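Long-range contacts in prolyl oligopeptidase (Novosphingobium capsulatum, PDB 1YR2), which probably cleaves oligopeptides on the carboxyl side of proline, and less readily of alanine, as a serine endopeptidase of the S9A family: residues A538-K543 and V617-Y622; N546-F551 and G577-G582; V601-R606 and S636-V641. All coordinates share one frame; numbering follows the deposited sequence. Where two conformers were deposited one is given.

Interaction 1 of 3, residues A538-K543 and V617-Y622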
ATOM      1  N   ALA A 538       2.171   7.738  20.476  1.00 11.54           N
ATOM      2  CA  ALA A 538       2.427   6.748  21.495  1.00 12.14           C
ATOM      3  C   ALA A 538       3.589   5.808  21.179  1.00 11.96           C
ATOM      4  O   ALA A 538       3.979   5.000  22.009  1.00 13.74           O
ATOM      5  CB  ALA A 538       1.180   5.976  21.829  1.00 12.75           C
ATOM      6  N   GLY A 539       4.132   5.902  19.986  1.00 12.64           N
ATOM      7  CA  GLY A 539       5.276   5.122  19.636  1.00 11.52           C
ATOM      8  C   GLY A 539       6.386   5.880  18.966  1.00 12.37           C
ATOM      9  O   GLY A 539       7.073   5.332  18.082  1.00 13.21           O
ATOM     10  N   ARG A 540       6.606   7.115  19.385  1.00 11.95           N
ATOM     11  CA  ARG A 540       7.705   7.879  18.899  1.00 12.98           C
ATOM     12  C   ARG A 540       8.374   8.757  19.951  1.00 12.39           C
ATOM     13  O   ARG A 540       7.872   8.919  21.045  1.00 12.01           O
ATOM     14  CB  ARG A 540       7.283   8.718  17.707  1.00 13.12           C
ATOM     15  CG  ARG A 540       6.380   9.902  18.009  1.00 13.01           C
ATOM     16  CD  ARG A 540       6.237  10.730  16.796  1.00 18.20           C
ATOM     17  NE  ARG A 540       5.177  11.715  16.807  1.00 22.26           N
ATOM     18  CZ  ARG A 540       5.050  12.638  15.867  1.00 26.58           C
ATOM     19  NH1 ARG A 540       5.939  12.742  14.870  1.00 27.64           N
ATOM     20  NH2 ARG A 540       4.033  13.467  15.913  1.00 29.11           N
ATOM     21  N   ARG A 541       9.533   9.293  19.602  1.00 12.37           N
ATOM     22  CA  ARG A 541      10.284  10.172  20.503  1.00 13.11           C
ATOM     23  C   ARG A 541      10.582   9.439  21.850  1.00 13.27           C
ATOM     24  O   ARG A 541      11.203   8.378  21.852  1.00 10.96           O
ATOM     25  CB  ARG A 541       9.539  11.537  20.634  1.00 13.57           C
ATOM     26  CG  ARG A 541       9.532  12.385  19.330  1.00 15.18           C
ATOM     27  CD  ARG A 541       8.210  13.100  19.024  0.50 16.39           C
ATOM     28  NE  ARG A 541       8.365  13.981  17.852  0.50 13.90           N
ATOM     29  CZ  ARG A 541       7.444  14.802  17.403  0.50 18.61           C
ATOM     30  NH1 ARG A 541       6.293  14.943  18.057  0.50 19.49           N
ATOM     31  NH2 ARG A 541       7.673  15.526  16.308  0.50 20.16           N
ATOM     32  N   ASP A 542      10.176   9.993  22.993  1.00 13.55           N
ATOM     33  CA  ASP A 542      10.476   9.371  24.295  1.00 14.54           C
ATOM     34  C   ASP A 542       9.743   8.062  24.490  1.00 13.66           C
ATOM     35  O   ASP A 542      10.092   7.320  25.394  1.00 13.11           O
ATOM     36  CB  ASP A 542      10.057  10.279  25.491  1.00 15.90           C
ATOM     37  CG  ASP A 542      10.914  11.525  25.632  1.00 20.83           C
ATOM     38  OD1 ASP A 542      11.879  11.701  24.866  1.00 26.78           O
ATOM     39  OD2 ASP A 542      10.691  12.426  26.513  1.00 29.65           O
ATOM     40  N   LYS A 543       8.653   7.855  23.738  1.00 12.74           N
ATOM     41  CA  LYS A 543       7.839   6.639  23.805  1.00 12.55           C
ATOM     42  C   LYS A 543       8.161   5.619  22.744  1.00 12.17           C
ATOM     43  O   LYS A 543       7.407   4.662  22.560  1.00 11.17           O
ATOM     44  CB  LYS A 543       6.348   6.999  23.729  1.00 12.91           C
ATOM     45  CG  LYS A 543       5.948   8.041  24.763  1.00 16.35           C
ATOM     46  CD  LYS A 543       4.471   8.282  24.812  1.00 17.93           C
ATOM     47  CE  LYS A 543       4.102   9.038  26.108  1.00 21.58           C
ATOM     48  NZ  LYS A 543       2.701   9.366  25.890  1.00 24.06           N
ATOM     49  N   VAL A 617      14.284  12.831  12.600  1.00 13.73           N
ATOM     50  CA  VAL A 617      14.216  13.404  13.933  1.00 14.10           C
ATOM     51  C   VAL A 617      12.803  13.596  14.424  1.00 14.27           C
ATOM     52  O   VAL A 617      12.582  13.567  15.622  1.00 13.74           O
ATOM     53  CB  VAL A 617      15.006  14.735  14.080  1.00 13.92           C
ATOM     54  CG1 VAL A 617      16.516  14.531  13.848  1.00 14.32           C
ATOM     55  CG2 VAL A 617      14.423  15.855  13.213  1.00 14.10           C
ATOM     56  N   ASP A 618      11.826  13.740  13.531  1.00 17.26           N
ATOM     57  CA  ASP A 618      10.428  13.921  13.968  1.00 19.03           C
ATOM     58  C   ASP A 618       9.886  12.721  14.728  1.00 18.75           C
ATOM     59  O   ASP A 618       9.054  12.868  15.628  1.00 19.05           O
ATOM     60  CB  ASP A 618       9.491  14.222  12.776  1.00 21.85           C
ATOM     61  CG  ASP A 618       9.203  15.724  12.594  1.00 25.47           C
ATOM     62  OD1 ASP A 618       9.712  16.626  13.334  1.00 34.31           O
ATOM     63  OD2 ASP A 618       8.531  16.106  11.620  1.00 35.87           O
ATOM     64  N   ASP A 619      10.364  11.519  14.402  1.00 16.67           N
ATOM     65  CA  ASP A 619       9.995  10.364  15.206  1.00 15.37           C
ATOM     66  C   ASP A 619      11.045   9.996  16.236  1.00 14.67           C
ATOM     67  O   ASP A 619      10.708   9.466  17.289  1.00 14.68           O
ATOM     68  CB  ASP A 619       9.826   9.130  14.322  1.00 15.50           C
ATOM     69  CG  ASP A 619       8.373   8.882  13.953  1.00 18.35           C
ATOM     70  OD1 ASP A 619       7.675   9.862  13.583  1.00 16.13           O
ATOM     71  OD2 ASP A 619       7.858   7.749  14.044  1.00 16.79           O
ATOM     72  N   TYR A 620      12.324  10.162  15.906  1.00 13.17           N
ATOM     73  CA  TYR A 620      13.410   9.628  16.757  1.00 11.97           C
ATOM     74  C   TYR A 620      13.988  10.577  17.802  1.00 11.92           C
ATOM     75  O   TYR A 620      14.600  10.155  18.782  1.00 11.06           O
ATOM     76  CB  TYR A 620      14.558   9.161  15.838  1.00 11.39           C
ATOM     77  CG  TYR A 620      14.243   7.981  14.941  1.00 11.06           C
ATOM     78  CD1 TYR A 620      13.198   7.094  15.214  1.00 14.29           C
ATOM     79  CD2 TYR A 620      14.998   7.747  13.800  1.00 10.05           C
ATOM     80  CE1 TYR A 620      12.930   5.955  14.391  1.00 12.75           C
ATOM     81  CE2 TYR A 620      14.753   6.636  12.975  1.00 13.20           C
ATOM     82  CZ  TYR A 620      13.732   5.745  13.282  1.00 13.36           C
ATOM     83  OH  TYR A 620      13.515   4.683  12.459  1.00 15.85           O
ATOM     84  N   GLY A 621      13.847  11.861  17.543  1.00 13.59           N
ATOM     85  CA  GLY A 621      14.419  12.899  18.377  1.00 13.41           C
ATOM     86  C   GLY A 621      15.756  13.352  17.855  1.00 14.32           C
ATOM     87  O   GLY A 621      16.192  12.924  16.760  1.00 13.86           O
ATOM     88  N   TYR A 622      16.443  14.180  18.672  1.00 13.58           N
ATOM     89  CA  TYR A 622      17.648  14.891  18.246  1.00 14.54           C
ATOM     90  C   TYR A 622      18.868  14.448  19.037  1.00 15.39           C
ATOM     91  O   TYR A 622      18.912  14.682  20.256  1.00 14.20           O
ATOM     92  CB  TYR A 622      17.457  16.385  18.465  1.00 15.40           C
ATOM     93  CG  TYR A 622      16.361  16.973  17.634  1.00 16.08           C
ATOM     94  CD1 TYR A 622      15.050  16.895  18.046  1.00 16.63           C
ATOM     95  CD2 TYR A 622      16.626  17.540  16.403  1.00 16.42           C
ATOM     96  CE1 TYR A 622      14.021  17.405  17.266  1.00 18.04           C
ATOM     97  CE2 TYR A 622      15.623  18.050  15.628  1.00 16.22           C
ATOM     98  CZ  TYR A 622      14.314  18.001  16.062  1.00 16.62           C
ATOM     99  OH  TYR A 622      13.266  18.467  15.266  1.00 18.46           O
TER
HETATM  100  O   HOH W   1       8.745   5.932  15.926  1.00 24.17           O
HETATM  101  O   HOH W   2      13.194   7.862  20.217  1.00 20.27           O
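The carbonyl O of Asp619 takes the backbone N-H of Arg541 at 2.6 Å. One residue back, the carbonyl O of Asp618 faces both arginine side chains. Arg540 NH1 gives it a weak bond. Arg541 has two modelled side-chain positions, and what follows holds for one of them. Arg541 NE lies 2.6 Å from Asp618 O. The Arg541 chain bends at its second torsion (chi2 140°) and then runs alongside Asp618, where Arg541 NH2 and Asp618 OD1 make a long salt bridge. In this position its guanidinium overlaps that of Arg540. Gathered at the carbonyl and carboxylate oxygens, the arginines tie the loop between helices 532-537 and 544-560 of the alpha/beta-hydrolase domain to the short helix 617-620. Arg540 crosses Asp619 at about a right angle; Arg540 NH1 and Asp619 OD1 form a long salt bridge of 3.6 Å. Arg540 NH2 also has a salt bridge to Asp537 OD1. Were Arg540 an alanine, Asp537 would probably lose this mate and Asp618 O one weak hold. Asp619 is also fixed from outside, by Phe498 N and His536 NE2. One water joins Asp619 OD2 to Gly539 O, and another bridges Arg541 O and Tyr620 O.

Interaction 2 of 3, residues N546-F551 and G577-G582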
ATOM      1  N   ASN A 546       7.832   1.941  23.628  1.00 12.57           N
ATOM      2  CA  ASN A 546       6.512   1.289  23.556  1.00 12.96           C
ATOM      3  C   ASN A 546       6.364   0.374  22.335  1.00 13.01           C
ATOM      4  O   ASN A 546       5.682  -0.654  22.399  1.00 10.55           O
ATOM      5  CB  ASN A 546       5.350   2.298  23.520  1.00 13.51           C
ATOM      6  CG  ASN A 546       5.129   3.022  24.814  1.00 13.65           C
ATOM      7  OD1 ASN A 546       5.571   2.572  25.878  1.00 13.82           O
ATOM      8  ND2 ASN A 546       4.390   4.151  24.749  1.00  9.99           N
ATOM      9  N   VAL A 547       6.974   0.768  21.215  1.00 12.74           N
ATOM     10  CA  VAL A 547       6.900   0.008  19.963  1.00 13.05           C
ATOM     11  C   VAL A 547       7.544  -1.371  20.173  1.00 13.52           C
ATOM     12  O   VAL A 547       7.060  -2.406  19.731  1.00 14.92           O
ATOM     13  CB  VAL A 547       7.646   0.750  18.831  1.00 13.24           C
ATOM     14  CG1 VAL A 547       7.700  -0.092  17.542  1.00 13.16           C
ATOM     15  CG2 VAL A 547       7.028   2.131  18.543  1.00 12.38           C
ATOM     16  N   PHE A 548       8.674  -1.343  20.857  1.00 13.01           N
ATOM     17  CA  PHE A 548       9.467  -2.522  21.118  1.00 12.75           C
ATOM     18  C   PHE A 548       8.746  -3.398  22.134  1.00 12.39           C
ATOM     19  O   PHE A 548       8.667  -4.606  21.944  1.00 12.28           O
ATOM     20  CB  PHE A 548      10.876  -2.124  21.560  1.00 12.77           C
ATOM     21  CG  PHE A 548      11.564  -1.127  20.632  1.00 10.95           C
ATOM     22  CD1 PHE A 548      11.351  -1.126  19.276  1.00 14.73           C
ATOM     23  CD2 PHE A 548      12.521  -0.256  21.132  1.00 10.23           C
ATOM     24  CE1 PHE A 548      12.018  -0.221  18.429  1.00 13.63           C
ATOM     25  CE2 PHE A 548      13.185   0.627  20.310  1.00 12.13           C
ATOM     26  CZ  PHE A 548      12.931   0.652  18.963  1.00 13.85           C
ATOM     27  N   ASP A 549       8.137  -2.808  23.155  1.00 13.34           N
ATOM     28  CA  ASP A 549       7.370  -3.576  24.088  1.00 12.75           C
ATOM     29  C   ASP A 549       6.169  -4.230  23.420  1.00 12.78           C
ATOM     30  O   ASP A 549       5.837  -5.381  23.741  1.00 12.54           O
ATOM     31  CB  ASP A 549       6.871  -2.690  25.233  1.00 13.34           C
ATOM     32  CG  ASP A 549       7.990  -2.172  26.083  1.00 15.59           C
ATOM     33  OD1 ASP A 549       9.129  -2.737  26.081  1.00 15.27           O
ATOM     34  OD2 ASP A 549       7.830  -1.188  26.793  1.00 19.43           O
ATOM     35  N   ASP A 550       5.505  -3.505  22.523  1.00 11.14           N
ATOM     36  CA  ASP A 550       4.340  -4.046  21.812  1.00 10.84           C
ATOM     37  C   ASP A 550       4.755  -5.284  21.013  1.00 11.27           C
ATOM     38  O   ASP A 550       4.045  -6.284  20.952  1.00 11.06           O
ATOM     39  CB  ASP A 550       3.708  -3.031  20.846  1.00 11.13           C
ATOM     40  CG  ASP A 550       2.953  -1.889  21.510  1.00 13.98           C
ATOM     41  OD1 ASP A 550       2.663  -1.943  22.727  1.00 16.32           O
ATOM     42  OD2 ASP A 550       2.615  -0.867  20.838  1.00 12.79           O
ATOM     43  N   PHE A 551       5.925  -5.228  20.411  1.00 10.59           N
ATOM     44  CA  PHE A 551       6.348  -6.304  19.496  1.00 11.35           C
ATOM     45  C   PHE A 551       6.803  -7.525  20.279  1.00 10.73           C
ATOM     46  O   PHE A 551       6.532  -8.693  19.906  1.00 11.70           O
ATOM     47  CB  PHE A 551       7.398  -5.743  18.579  1.00 10.95           C
ATOM     48  CG  PHE A 551       7.738  -6.606  17.364  1.00  9.76           C
ATOM     49  CD1 PHE A 551       6.814  -6.818  16.335  1.00 11.53           C
ATOM     50  CD2 PHE A 551       8.972  -7.141  17.240  1.00 12.78           C
ATOM     51  CE1 PHE A 551       7.142  -7.593  15.216  1.00 12.16           C
ATOM     52  CE2 PHE A 551       9.302  -7.933  16.115  1.00 15.73           C
ATOM     53  CZ  PHE A 551       8.404  -8.135  15.109  1.00 11.99           C
ATOM     54  N   GLY A 577      11.545  -0.623  10.534  1.00 11.15           N
ATOM     55  CA  GLY A 577      11.286  -1.995  10.900  1.00 11.26           C
ATOM     56  C   GLY A 577      12.551  -2.797  11.141  1.00 11.02           C
ATOM     57  O   GLY A 577      12.542  -3.754  11.882  1.00 11.95           O
ATOM     58  N   GLY A 578      13.667  -2.455  10.499  1.00 10.49           N
ATOM     59  CA  GLY A 578      14.939  -3.075  10.841  1.00 10.22           C
ATOM     60  C   GLY A 578      15.508  -2.629  12.194  1.00  9.49           C
ATOM     61  O   GLY A 578      16.058  -3.408  12.942  1.00 10.70           O
ATOM     62  N   LEU A 579      15.306  -1.376  12.542  1.00 10.80           N
ATOM     63  CA  LEU A 579      15.603  -0.884  13.897  1.00 10.43           C
ATOM     64  C   LEU A 579      14.801  -1.724  14.923  1.00 10.03           C
ATOM     65  O   LEU A 579      15.341  -2.165  15.921  1.00 10.64           O
ATOM     66  CB  LEU A 579      15.191   0.599  13.970  1.00  9.79           C
ATOM     67  CG  LEU A 579      14.954   1.121  15.352  1.00 10.80           C
ATOM     68  CD1 LEU A 579      16.250   1.079  16.092  1.00 10.54           C
ATOM     69  CD2 LEU A 579      14.454   2.529  15.248  1.00 11.08           C
ATOM     70  N   LEU A 580      13.517  -1.945  14.630  1.00 10.23           N
ATOM     71  CA  LEU A 580      12.616  -2.745  15.492  1.00  9.68           C
ATOM     72  C   LEU A 580      13.245  -4.097  15.761  1.00 10.98           C
ATOM     73  O   LEU A 580      13.396  -4.538  16.907  1.00 10.59           O
ATOM     74  CB  LEU A 580      11.243  -2.910  14.801  1.00 10.11           C
ATOM     75  CG  LEU A 580      10.315  -3.982  15.402  1.00 11.28           C
ATOM     76  CD1 LEU A 580       9.883  -3.565  16.725  1.00 12.90           C
ATOM     77  CD2 LEU A 580       9.165  -4.233  14.454  1.00 15.85           C
ATOM     78  N   ILE A 581      13.668  -4.754  14.693  1.00 11.58           N
ATOM     79  CA  ILE A 581      14.255  -6.078  14.832  1.00 12.46           C
ATOM     80  C   ILE A 581      15.564  -6.042  15.656  1.00 10.99           C
ATOM     81  O   ILE A 581      15.753  -6.877  16.549  1.00 10.71           O
ATOM     82  CB  ILE A 581      14.467  -6.698  13.481  1.00 12.93           C
ATOM     83  CG1 ILE A 581      13.147  -6.831  12.687  1.00 17.52           C
ATOM     84  CG2 ILE A 581      15.272  -8.022  13.563  1.00 15.15           C
ATOM     85  CD1 ILE A 581      12.070  -7.459  13.335  1.00 15.45           C
ATOM     86  N   GLY A 582      16.429  -5.067  15.387  1.00 11.91           N
ATOM     87  CA  GLY A 582      17.694  -4.915  16.106  1.00 12.49           C
ATOM     88  C   GLY A 582      17.472  -4.671  17.594  1.00 12.62           C
ATOM     89  O   GLY A 582      18.188  -5.209  18.454  1.00 12.98           O
TER
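Val547 meets Leu580 first, its CG1 methyl lying 4.2 Å from Leu580 CD1. This is the light edge of a wholly apolar contact between two helices. Their segment axes approach to 10.2 Å and cross at -67°.

Phe548 comes next, where the backbones are closest. The end of its ring comes up against helix 576-587. The side chains of Phe548 and Leu580 run antiparallel to each other. Leu580 CD1 sits at the ring edge, near the ring plane, 3.8 Å from CD1 of Phe548. Farther out, CZ of Phe548 touches Leu579 CG at 4.2 Å, the two side chains crossing at about a right angle.

One helical turn on from Val547, Phe551 holds its CG anti to the backbone N (chi1 -167°), which carries the ring across to Leu580. There Leu580 CD2 stands 3.8 Å from the centroid of the Phe551 ring, only 2° off the normal. This is a CH-pi contact over the middle of the face. Leu580 CD1 lies 3.7 Å from Phe551 CD2. Leu580 thus enters between the two phenylalanines, giving one ring a face contact and the other an edge contact. Ile581 CD1 adds a contact at Phe551 CE2, 4.0 Å away.

Helix 576-587 follows strand 569-574 through what is probably the nucleophile elbow, as in other alpha/beta hydrolases. Phe551 and Ile581 both rest on Ile571 of that strand, and Ile581 also reaches strand 594-598. Phe548 packs farther along helix 576-587 and meets Tyr635 edge-to-face.

Interaction 3 of 3, residues V601-R606 and S636-V641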
ATOM      1  N   VAL A 601      18.000   0.966  10.582  1.00 13.70           N
ATOM      2  CA  VAL A 601      18.673   2.107  11.208  1.00 15.26           C
ATOM      3  C   VAL A 601      19.326   1.661  12.539  1.00 14.70           C
ATOM      4  O   VAL A 601      18.736   1.788  13.597  1.00 17.29           O
ATOM      5  CB  VAL A 601      17.667   3.294  11.450  1.00 15.50           C
ATOM      6  CG1 VAL A 601      18.402   4.524  11.811  1.00 16.21           C
ATOM      7  CG2 VAL A 601      16.796   3.549  10.197  1.00 17.84           C
ATOM      8  N   MET A 602      20.543   1.149  12.477  1.00 14.34           N
ATOM      9  CA  MET A 602      21.160   0.445  13.605  1.00 13.47           C
ATOM     10  C   MET A 602      21.984   1.341  14.531  1.00 13.94           C
ATOM     11  O   MET A 602      22.073   1.049  15.710  1.00 13.17           O
ATOM     12  CB  MET A 602      21.987  -0.748  13.108  1.00 13.80           C
ATOM     13  CG  MET A 602      21.189  -1.725  12.235  1.00 14.47           C
ATOM     14  SD  MET A 602      19.547  -2.195  12.990  1.00 18.48           S
ATOM     15  CE  MET A 602      19.511  -3.941  12.488  1.00 19.10           C
ATOM     16  N   ASP A 603      22.546   2.427  13.998  1.00 13.81           N
ATOM     17  CA  ASP A 603      23.238   3.394  14.823  1.00 13.52           C
ATOM     18  C   ASP A 603      22.339   4.630  15.009  1.00 12.71           C
ATOM     19  O   ASP A 603      22.281   5.531  14.181  1.00 13.00           O
ATOM     20  CB  ASP A 603      24.589   3.759  14.223  1.00 14.57           C
ATOM     21  CG  ASP A 603      25.424   4.657  15.167  1.00 15.17           C
ATOM     22  OD1 ASP A 603      24.818   5.356  16.055  1.00 14.62           O
ATOM     23  OD2 ASP A 603      26.665   4.756  15.069  1.00 14.80           O
ATOM     24  N   MET A 604      21.596   4.606  16.091  1.00 11.97           N
ATOM     25  CA  MET A 604      20.593   5.619  16.402  1.00 12.55           C
ATOM     26  C   MET A 604      21.202   6.850  17.034  1.00 12.54           C
ATOM     27  O   MET A 604      20.490   7.818  17.318  1.00 14.50           O
ATOM     28  CB  MET A 604      19.564   5.007  17.351  1.00 12.09           C
ATOM     29  CG  MET A 604      18.703   3.939  16.711  1.00 12.19           C
ATOM     30  SD  MET A 604      17.756   4.522  15.286  1.00 15.79           S
ATOM     31  CE  MET A 604      16.780   5.816  15.976  1.00 15.04           C
ATOM     32  N   LEU A 605      22.511   6.831  17.267  1.00 13.14           N
ATOM     33  CA  LEU A 605      23.212   8.009  17.734  1.00 13.09           C
ATOM     34  C   LEU A 605      23.734   8.853  16.580  1.00 13.39           C
ATOM     35  O   LEU A 605      24.014  10.036  16.787  1.00 12.69           O
ATOM     36  CB  LEU A 605      24.370   7.642  18.678  1.00 12.89           C
ATOM     37  CG  LEU A 605      24.003   6.790  19.877  1.00 13.96           C
ATOM     38  CD1 LEU A 605      25.269   6.634  20.778  1.00 12.99           C
ATOM     39  CD2 LEU A 605      22.870   7.397  20.609  1.00 14.79           C
ATOM     40  N   ARG A 606      23.872   8.234  15.393  1.00 13.96           N
ATOM     41  CA  ARG A 606      24.460   8.892  14.239  1.00 14.40           C
ATOM     42  C   ARG A 606      23.554   8.911  12.990  1.00 14.07           C
ATOM     43  O   ARG A 606      24.008   9.265  11.900  1.00 15.92           O
ATOM     44  CB  ARG A 606      25.801   8.219  13.910  1.00 14.99           C
ATOM     45  CG  ARG A 606      26.880   8.494  14.932  1.00 15.94           C
ATOM     46  CD  ARG A 606      28.175   7.761  14.658  1.00 14.86           C
ATOM     47  NE  ARG A 606      28.782   8.156  13.381  1.00 13.78           N
ATOM     48  CZ  ARG A 606      29.393   9.306  13.164  1.00 16.64           C
ATOM     49  NH1 ARG A 606      29.496  10.230  14.101  1.00 19.21           N
ATOM     50  NH2 ARG A 606      29.916   9.549  11.988  1.00 18.05           N
ATOM     51  N   SER A 636      19.577   1.993  20.769  1.00 14.86           N
ATOM     52  CA  SER A 636      20.378   1.947  19.538  1.00 14.67           C
ATOM     53  C   SER A 636      20.955   0.548  19.354  1.00 14.15           C
ATOM     54  O   SER A 636      21.784   0.152  20.158  1.00 14.04           O
ATOM     55  CB  SER A 636      21.519   2.939  19.658  1.00 15.42           C
ATOM     56  OG  SER A 636      22.382   2.893  18.536  1.00 14.74           O
ATOM     57  N   PRO A 637      20.487  -0.236  18.373  1.00 13.69           N
ATOM     58  CA  PRO A 637      20.930  -1.645  18.267  1.00 13.05           C
ATOM     59  C   PRO A 637      22.473  -1.834  18.264  1.00 12.93           C
ATOM     60  O   PRO A 637      22.947  -2.736  18.932  1.00 13.06           O
ATOM     61  CB  PRO A 637      20.280  -2.137  16.984  1.00 13.39           C
ATOM     62  CG  PRO A 637      19.093  -1.265  16.852  1.00 14.14           C
ATOM     63  CD  PRO A 637      19.468   0.116  17.384  1.00 12.95           C
ATOM     64  N   TYR A 638      23.210  -0.963  17.603  1.00 12.47           N
ATOM     65  CA  TYR A 638      24.669  -1.103  17.489  1.00 13.11           C
ATOM     66  C   TYR A 638      25.354  -0.959  18.838  1.00 12.99           C
ATOM     67  O   TYR A 638      26.374  -1.599  19.068  1.00 13.95           O
ATOM     68  CB  TYR A 638      25.179  -0.056  16.482  1.00 13.35           C
ATOM     69  CG  TYR A 638      26.679   0.132  16.351  1.00 12.54           C
ATOM     70  CD1 TYR A 638      27.505  -0.887  15.891  1.00 11.71           C
ATOM     71  CD2 TYR A 638      27.266   1.353  16.660  1.00 13.90           C
ATOM     72  CE1 TYR A 638      28.911  -0.695  15.753  1.00 12.23           C
ATOM     73  CE2 TYR A 638      28.664   1.571  16.518  1.00 14.62           C
ATOM     74  CZ  TYR A 638      29.468   0.546  16.055  1.00 13.52           C
ATOM     75  OH  TYR A 638      30.820   0.781  15.901  1.00 14.85           O
ATOM     76  N   HIS A 639      24.781  -0.161  19.729  1.00 13.51           N
ATOM     77  CA  HIS A 639      25.401   0.163  21.019  1.00 13.45           C
ATOM     78  C   HIS A 639      24.909  -0.740  22.134  1.00 13.81           C
ATOM     79  O   HIS A 639      25.354  -0.598  23.263  1.00 13.95           O
ATOM     80  CB  HIS A 639      25.138   1.638  21.413  1.00 13.17           C
ATOM     81  CG  HIS A 639      25.704   2.609  20.444  1.00 12.96           C
ATOM     82  ND1 HIS A 639      24.959   3.118  19.408  1.00 11.36           N
ATOM     83  CD2 HIS A 639      26.948   3.126  20.316  1.00 15.98           C
ATOM     84  CE1 HIS A 639      25.726   3.918  18.681  1.00 12.46           C
ATOM     85  NE2 HIS A 639      26.940   3.927  19.206  1.00 14.61           N
ATOM     86  N   ASN A 640      23.957  -1.641  21.841  1.00 12.16           N
ATOM     87  CA  ASN A 640      23.353  -2.487  22.876  1.00 13.98           C
ATOM     88  C   ASN A 640      23.491  -3.988  22.687  1.00 13.64           C
ATOM     89  O   ASN A 640      22.733  -4.766  23.244  1.00 12.01           O
ATOM     90  CB  ASN A 640      21.878  -2.145  23.071  1.00 13.49           C
ATOM     91  CG  ASN A 640      21.693  -0.818  23.776  1.00 16.44           C
ATOM     92  OD1 ASN A 640      21.897  -0.740  24.972  1.00 17.23           O
ATOM     93  ND2 ASN A 640      21.402   0.250  23.022  1.00 14.43           N
ATOM     94  N   VAL A 641      24.446  -4.405  21.879  1.00 14.70           N
ATOM     95  CA  VAL A 641      24.752  -5.837  21.788  1.00 15.09           C
ATOM     96  C   VAL A 641      25.331  -6.323  23.144  1.00 15.88           C
ATOM     97  O   VAL A 641      26.231  -5.697  23.700  1.00 15.68           O
ATOM     98  CB  VAL A 641      25.724  -6.107  20.608  1.00 14.60           C
ATOM     99  CG1 VAL A 641      26.035  -7.588  20.448  1.00 17.04           C
ATOM    100  CG2 VAL A 641      25.155  -5.623  19.339  1.00 14.68           C
TER
HETATM  101  O   HOH W   3      28.323   5.629  17.071  1.00 23.70           O
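The hydroxyl of Ser636 is swung opposite the backbone nitrogen (chi1 177°), which places it between Met604 N and His639 ND1. Met604 N donates to Ser636 OG at 3.1 Å, with an N-H...O angle of 157°. Ser636 OG and His639 ND1 share a bond of 2.7 Å. With CG opposite the carbonyl carbon (chi1 -61°), His639 sets its ring between Leu605 and Tyr638. Leu605 CD1 makes a CH-pi contact on one face, 3.6 Å from the centroid. Tyr638 CD2 lies over the rim of the opposite face. Asp603 OD1 lies at the ring edge, 3.1 Å from His639 CE1. The same OD1 accepts Leu605 N at 3.0 Å, closing an Asx turn that fixes the carboxylate. Asp603 OD2 has Lys668 as its salt-bridge partner, and a water links it to His639 NE2. Tyr638 N donates to Met602 O at 3.0 Å. Pro637 CG lies 4.0 Å from Met602 SD, and its CD near Met604 CG. The contact joins the loop after strand 594-598 to the 3-10 turn after helix 626-633. Helix 664-675 flanks it through His665, Lys668 and Tyr669. Leu579 of helix 576-587 touches Pro637, and Trp629 and Leu632 of helix 626-633 touch Leu605.

Overall arrangement
All three contacts lie in the hydrolase domain, with centres 13 to 15 Å apart. Interaction 2 is buried and entirely apolar, where two helices pack beside the central sheet. Interaction 1 is partly exposed and polar, joining a loop to a short helix through arginines, aspartates and water. Interaction 3 is buried yet mixed. Its two loops are hydrogen-bonded to each other, and methionine, leucine and proline side chains surround them. Helix 544-560 directly follows the loop of interaction 1, and the Ala538 carbonyl probably bonds Asn546. Gly578 O packs against Met602 CE, which links interaction 2 to interaction 3. Tyr620 packs on both Leu579 and Met604, so it connects all three.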